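Local coordinates for protein pentafunctional AROM polypeptide (Schizosaccharomyces pombe, PDB 5SWV) that carries the 3-dehydroquinate dehydratase and shikimate dehydrogenase activities of the five-enzyme AROM polypeptide, which serves the shikimate pathway of aromatic biosynthesis, at residues S390-G395 with P418-H423; I447-E452 with H483-A488. All blocks are in the same frame, centred on the assembly; numbering follows the deposited sequence.

Overall arrangement
Both contacts lie in the same part of the chain, the Rossmann-type domain of the shikimate dehydrogenase half, built on a six-stranded parallel sheet and, as in other shikimate dehydrogenases, probably binding the dinucleotide. Contact 1 comes first along the chain and closes before contact 2 opens. It joins the C-terminal end of helix 382-393 to the turn leading into edge strand 422-426, skipping the intervening unit of strand 398-403 and helix 406-413. Contact 2 joins the loop after strand 440-445 to the N-terminal end of helix 485-492, which follows the adjacent strand 472-476. It thus belongs to the C-terminal ends of the strands, contact 1 to their N-terminal ends. Their centres are 25 Å apart and their nearest atoms about 13 Å.

Contact 1: residues S390-G395 with P418-H423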
# COMPACT_ATOMS: atom_id res chain seq x y z
N SER A 390 -5.83 -15.24 -6.82
CA SER A 390 -5.97 -14.42 -5.61
C SER A 390 -6.09 -15.30 -4.37
O SER A 390 -5.39 -15.06 -3.39
CB SER A 390 -7.18 -13.47 -5.71
OG SER A 390 -6.97 -12.51 -6.72
N LEU A 391 -6.94 -16.31 -4.40
CA LEU A 391 -7.11 -17.15 -3.20
C LEU A 391 -5.81 -17.88 -2.89
O LEU A 391 -5.40 -17.93 -1.74
CB LEU A 391 -8.28 -18.13 -3.34
CG LEU A 391 -9.66 -17.46 -3.31
CD1 LEU A 391 -10.78 -18.47 -3.38
CD2 LEU A 391 -9.83 -16.61 -2.06
N HIS A 392 -5.14 -18.36 -3.92
CA HIS A 392 -3.87 -19.04 -3.75
C HIS A 392 -2.84 -18.10 -3.16
O HIS A 392 -2.11 -18.46 -2.24
CB HIS A 392 -3.37 -19.63 -5.08
CG HIS A 392 -2.18 -20.54 -4.92
ND1 HIS A 392 -0.89 -20.07 -4.91
CD2 HIS A 392 -2.10 -21.87 -4.73
CE1 HIS A 392 -0.06 -21.08 -4.73
NE2 HIS A 392 -0.77 -22.19 -4.61
N ARG A 393 -2.80 -16.87 -3.67
CA ARG A 393 -1.81 -15.90 -3.20
C ARG A 393 -2.03 -15.49 -1.76
O ARG A 393 -1.08 -15.12 -1.09
CB ARG A 393 -1.81 -14.68 -4.11
CG ARG A 393 -0.62 -13.75 -3.92
CD ARG A 393 -0.28 -13.04 -5.21
NE ARG A 393 0.36 -11.76 -4.91
CZ ARG A 393 1.66 -11.56 -4.77
NH1 ARG A 393 2.55 -12.55 -4.93
NH2 ARG A 393 2.09 -10.33 -4.47
N LEU A 394 -3.27 -15.53 -1.29
CA LEU A 394 -3.59 -15.26 0.10
C LEU A 394 -3.34 -16.47 1.00
O LEU A 394 -3.58 -16.37 2.19
CB LEU A 394 -5.06 -14.85 0.24
CG LEU A 394 -5.56 -13.57 -0.45
CD1 LEU A 394 -7.03 -13.65 -0.84
CD2 LEU A 394 -5.36 -12.36 0.44
N GLY A 395 -2.93 -17.61 0.45
CA GLY A 395 -2.53 -18.77 1.25
C GLY A 395 -3.57 -19.89 1.42
O GLY A 395 -3.33 -20.82 2.18
N PRO A 418 -0.13 -28.67 -11.55
CA PRO A 418 -0.86 -29.73 -10.84
C PRO A 418 -1.01 -29.59 -9.32
O PRO A 418 -2.02 -30.01 -8.76
CB PRO A 418 -0.05 -30.99 -11.16
CG PRO A 418 0.54 -30.69 -12.50
CD PRO A 418 0.90 -29.22 -12.45
N ASP A 419 -0.03 -28.98 -8.66
CA ASP A 419 -0.05 -28.83 -7.21
C ASP A 419 -0.49 -27.44 -6.79
O ASP A 419 -0.05 -26.97 -5.75
CB ASP A 419 1.34 -29.14 -6.64
CG ASP A 419 2.36 -28.04 -6.94
OD1 ASP A 419 2.29 -27.40 -8.02
OD2 ASP A 419 3.24 -27.83 -6.06
N TYR A 420 -1.38 -26.79 -7.55
CA TYR A 420 -1.89 -25.46 -7.18
C TYR A 420 -3.12 -25.49 -6.24
O TYR A 420 -3.84 -24.48 -6.12
CB TYR A 420 -2.21 -24.65 -8.46
CG TYR A 420 -2.01 -23.15 -8.32
CD1 TYR A 420 -0.75 -22.61 -8.05
CD2 TYR A 420 -3.08 -22.26 -8.46
CE1 TYR A 420 -0.56 -21.25 -7.93
CE2 TYR A 420 -2.90 -20.89 -8.34
CZ TYR A 420 -1.64 -20.38 -8.08
OH TYR A 420 -1.44 -19.02 -7.96
N ASN A 421 -3.36 -26.63 -5.61
CA ASN A 421 -4.39 -26.81 -4.61
C ASN A 421 -5.80 -26.72 -5.12
O ASN A 421 -6.73 -26.55 -4.32
CB ASN A 421 -4.22 -25.82 -3.46
CG ASN A 421 -2.82 -25.83 -2.88
OD1 ASN A 421 -2.19 -26.88 -2.80
ND2 ASN A 421 -2.34 -24.66 -2.47
N ILE A 422 -5.99 -26.85 -6.43
CA ILE A 422 -7.34 -26.79 -6.99
C ILE A 422 -7.99 -28.15 -6.85
O ILE A 422 -7.38 -29.14 -7.22
CB ILE A 422 -7.33 -26.36 -8.47
CG1 ILE A 422 -6.65 -24.99 -8.61
CG2 ILE A 422 -8.76 -26.27 -9.01
CD1 ILE A 422 -6.38 -24.57 -10.04
N HIS A 423 -9.20 -28.19 -6.30
CA HIS A 423 -10.00 -29.41 -6.16
C HIS A 423 -11.34 -29.19 -6.81
O HIS A 423 -12.16 -28.45 -6.29
CB HIS A 423 -10.16 -29.77 -4.69
CG HIS A 423 -8.85 -30.05 -4.02
ND1 HIS A 423 -8.13 -31.20 -4.25
CD2 HIS A 423 -8.10 -29.29 -3.19
CE1 HIS A 423 -7.00 -31.16 -3.57
NE2 HIS A 423 -6.96 -30.01 -2.91
O HOH W 1 0.61 -24.66 -4.15
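His392 lays its imidazole flat over the phenol ring of Tyr420 in a face-to-face stack, with the ring centroids 3.5 Å apart and the planes only 14° from parallel. This is the tight part of the contact. Tyr420 CE1 lies above the centre of the imidazole, and His392 CD2 lies over the centre of the phenol ring. The histidine reaches across because its CG is anti to the backbone N (chi1 -170°), which carries the ring off the last helical turn toward the turn that holds Tyr420. Beside the stack the fit is looser. The amide of Asn421 comes up obliquely, its ND2 3.6 Å from His392 CD2, and no clear direct hydrogen bond links the two segments. On the solvent side a water spans them instead: it sits at the imidazole edge, in the ring plane, 2.9 Å from His392 NE2, and donates to Asp419 O at 2.9 Å. The bridge probably helps set the rotation of the imidazole about its CB-CG bond. Just beyond His392 the helix ends in a Schellman motif at Gly395, whose positive phi turns the chain away. Tyr420 also meets the ring of Phe416 and touches Ile388 and Tyr389 of helix 382-393, while His392 rests on Ile399 of strand 398-403, the neighbour in the sheet of edge strand 422-426.

Contact 2: residues I447-E452 with H483-A488; sequences IPADIE and HTPLMA
Ala449 sets its methyl against the side chain of Thr484, CB lying 3.7 Å from the CG2 methyl and 3.9 Å from Thr484 CB. The backbones come close here, the CA atoms of Ala449 and Thr484 being 5.9 Å apart. The next residue, Pro485, meets the same alanine through a different group: its ring carbon CG lies 3.4 Å from Ala449 O. The touching is thus methyl to methyl at Thr484 and ring CH to carbonyl at Pro485, with no hydrogen bond between the segments. On the flank, Ile447 CD1 extends toward Leu486 CD1 but remains 4.6 Å from it, a looser approach. Thr484 is the N-cap of helix 485-492, within a beta-alpha-beta crossover from strand 472-476 to strand 496-498 of the Rossmann-type sheet. The two functions of its side chain are split between its branches. With chi1 at 73°, OG1 lies between the backbone N and the carbonyl carbon and accepts from Met487 N at 3.1 Å, the N-H pointing nearly straight at it (162°), while CG2 is left to face Ala449. The same OG1 is hydrogen-bonded to Asp476 OD2, so this buried hydroxyl is gripped by both a backbone amide and a carboxylate. Ala449 further touches Ala478, and Leu486 and Met487 pack on Phe474 of strand 472-476. The loop 447-452 leaves the C-terminal end of strand 440-445, the side of the sheet on which Rossmann-type domains usually hold their dinucleotide.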
# COMPACT_ATOMS: atom_id res chain seq x y z
N ILE A 447 -19.99 -15.82 -11.50
CA ILE A 447 -21.01 -16.09 -12.51
C ILE A 447 -21.99 -14.91 -12.57
O ILE A 447 -21.95 -14.05 -11.68
CB ILE A 447 -21.69 -17.46 -12.26
CG1 ILE A 447 -22.61 -17.43 -11.03
CG2 ILE A 447 -20.63 -18.55 -12.13
CD1 ILE A 447 -23.19 -18.78 -10.67
N PRO A 448 -22.85 -14.86 -13.63
CA PRO A 448 -23.85 -13.79 -13.74
C PRO A 448 -24.90 -13.86 -12.62
O PRO A 448 -25.24 -14.96 -12.17
CB PRO A 448 -24.52 -14.06 -15.10
CG PRO A 448 -23.63 -15.01 -15.82
CD PRO A 448 -22.99 -15.82 -14.74
N ALA A 449 -25.40 -12.70 -12.19
CA ALA A 449 -26.35 -12.59 -11.07
C ALA A 449 -27.81 -12.42 -11.49
O ALA A 449 -28.71 -12.67 -10.69
CB ALA A 449 -25.95 -11.44 -10.16
N ASP A 450 -28.03 -11.99 -12.73
CA ASP A 450 -29.39 -11.80 -13.26
C ASP A 450 -30.05 -13.10 -13.79
O ASP A 450 -31.10 -13.04 -14.42
CB ASP A 450 -29.39 -10.69 -14.34
CG ASP A 450 -28.39 -10.94 -15.49
OD1 ASP A 450 -27.79 -12.04 -15.63
OD2 ASP A 450 -28.18 -9.99 -16.28
N ILE A 451 -29.42 -14.26 -13.55
CA ILE A 451 -29.95 -15.56 -13.97
C ILE A 451 -29.97 -16.48 -12.76
O ILE A 451 -28.94 -16.67 -12.13
CB ILE A 451 -29.03 -16.22 -15.04
CG1 ILE A 451 -28.86 -15.33 -16.29
CG2 ILE A 451 -29.54 -17.62 -15.41
CD1 ILE A 451 -30.15 -14.89 -16.97
N GLU A 452 -31.12 -17.06 -12.45
CA GLU A 452 -31.18 -18.00 -11.33
C GLU A 452 -30.58 -19.32 -11.79
O GLU A 452 -30.74 -19.70 -12.94
CB GLU A 452 -32.61 -18.18 -10.80
CG GLU A 452 -32.63 -18.36 -9.27
CD GLU A 452 -33.91 -18.98 -8.73
OE1 GLU A 452 -34.16 -18.85 -7.50
OE2 GLU A 452 -34.67 -19.60 -9.51
N HIS A 483 -27.25 -5.83 -4.72
CA HIS A 483 -27.47 -7.00 -3.84
C HIS A 483 -27.92 -8.18 -4.71
O HIS A 483 -29.00 -8.13 -5.31
CB HIS A 483 -28.56 -6.73 -2.79
CG HIS A 483 -28.24 -5.65 -1.79
ND1 HIS A 483 -28.64 -4.34 -1.96
CD2 HIS A 483 -27.60 -5.70 -0.60
CE1 HIS A 483 -28.25 -3.62 -0.93
NE2 HIS A 483 -27.61 -4.42 -0.09
N THR A 484 -27.10 -9.24 -4.78
CA THR A 484 -27.35 -10.37 -5.69
C THR A 484 -28.12 -11.49 -5.00
O THR A 484 -28.18 -11.54 -3.77
CB THR A 484 -26.05 -10.99 -6.28
OG1 THR A 484 -25.35 -11.74 -5.28
CG2 THR A 484 -25.13 -9.92 -6.85
N PRO A 485 -28.71 -12.41 -5.80
CA PRO A 485 -29.28 -13.65 -5.28
C PRO A 485 -28.38 -14.41 -4.29
O PRO A 485 -28.80 -14.69 -3.17
CB PRO A 485 -29.50 -14.48 -6.56
CG PRO A 485 -29.78 -13.46 -7.61
CD PRO A 485 -29.10 -12.18 -7.21
N LEU A 486 -27.15 -14.72 -4.71
CA LEU A 486 -26.23 -15.53 -3.89
C LEU A 486 -25.79 -14.83 -2.61
O LEU A 486 -25.63 -15.47 -1.58
CB LEU A 486 -24.98 -15.93 -4.67
CG LEU A 486 -25.13 -17.07 -5.68
CD1 LEU A 486 -23.78 -17.35 -6.32
CD2 LEU A 486 -25.68 -18.33 -5.02
N MET A 487 -25.59 -13.52 -2.71
CA MET A 487 -25.25 -12.72 -1.53
C MET A 487 -26.28 -12.91 -0.43
O MET A 487 -25.91 -13.08 0.73
CB MET A 487 -25.11 -11.23 -1.89
CG MET A 487 -23.82 -10.63 -1.37
SD MET A 487 -23.53 -8.94 -1.90
CE MET A 487 -23.17 -9.11 -3.65
N ALA A 488 -27.56 -12.91 -0.79
CA ALA A 488 -28.65 -13.13 0.19
C ALA A 488 -28.52 -14.49 0.89
O ALA A 488 -28.58 -14.56 2.13
CB ALA A 488 -30.01 -13.01 -0.48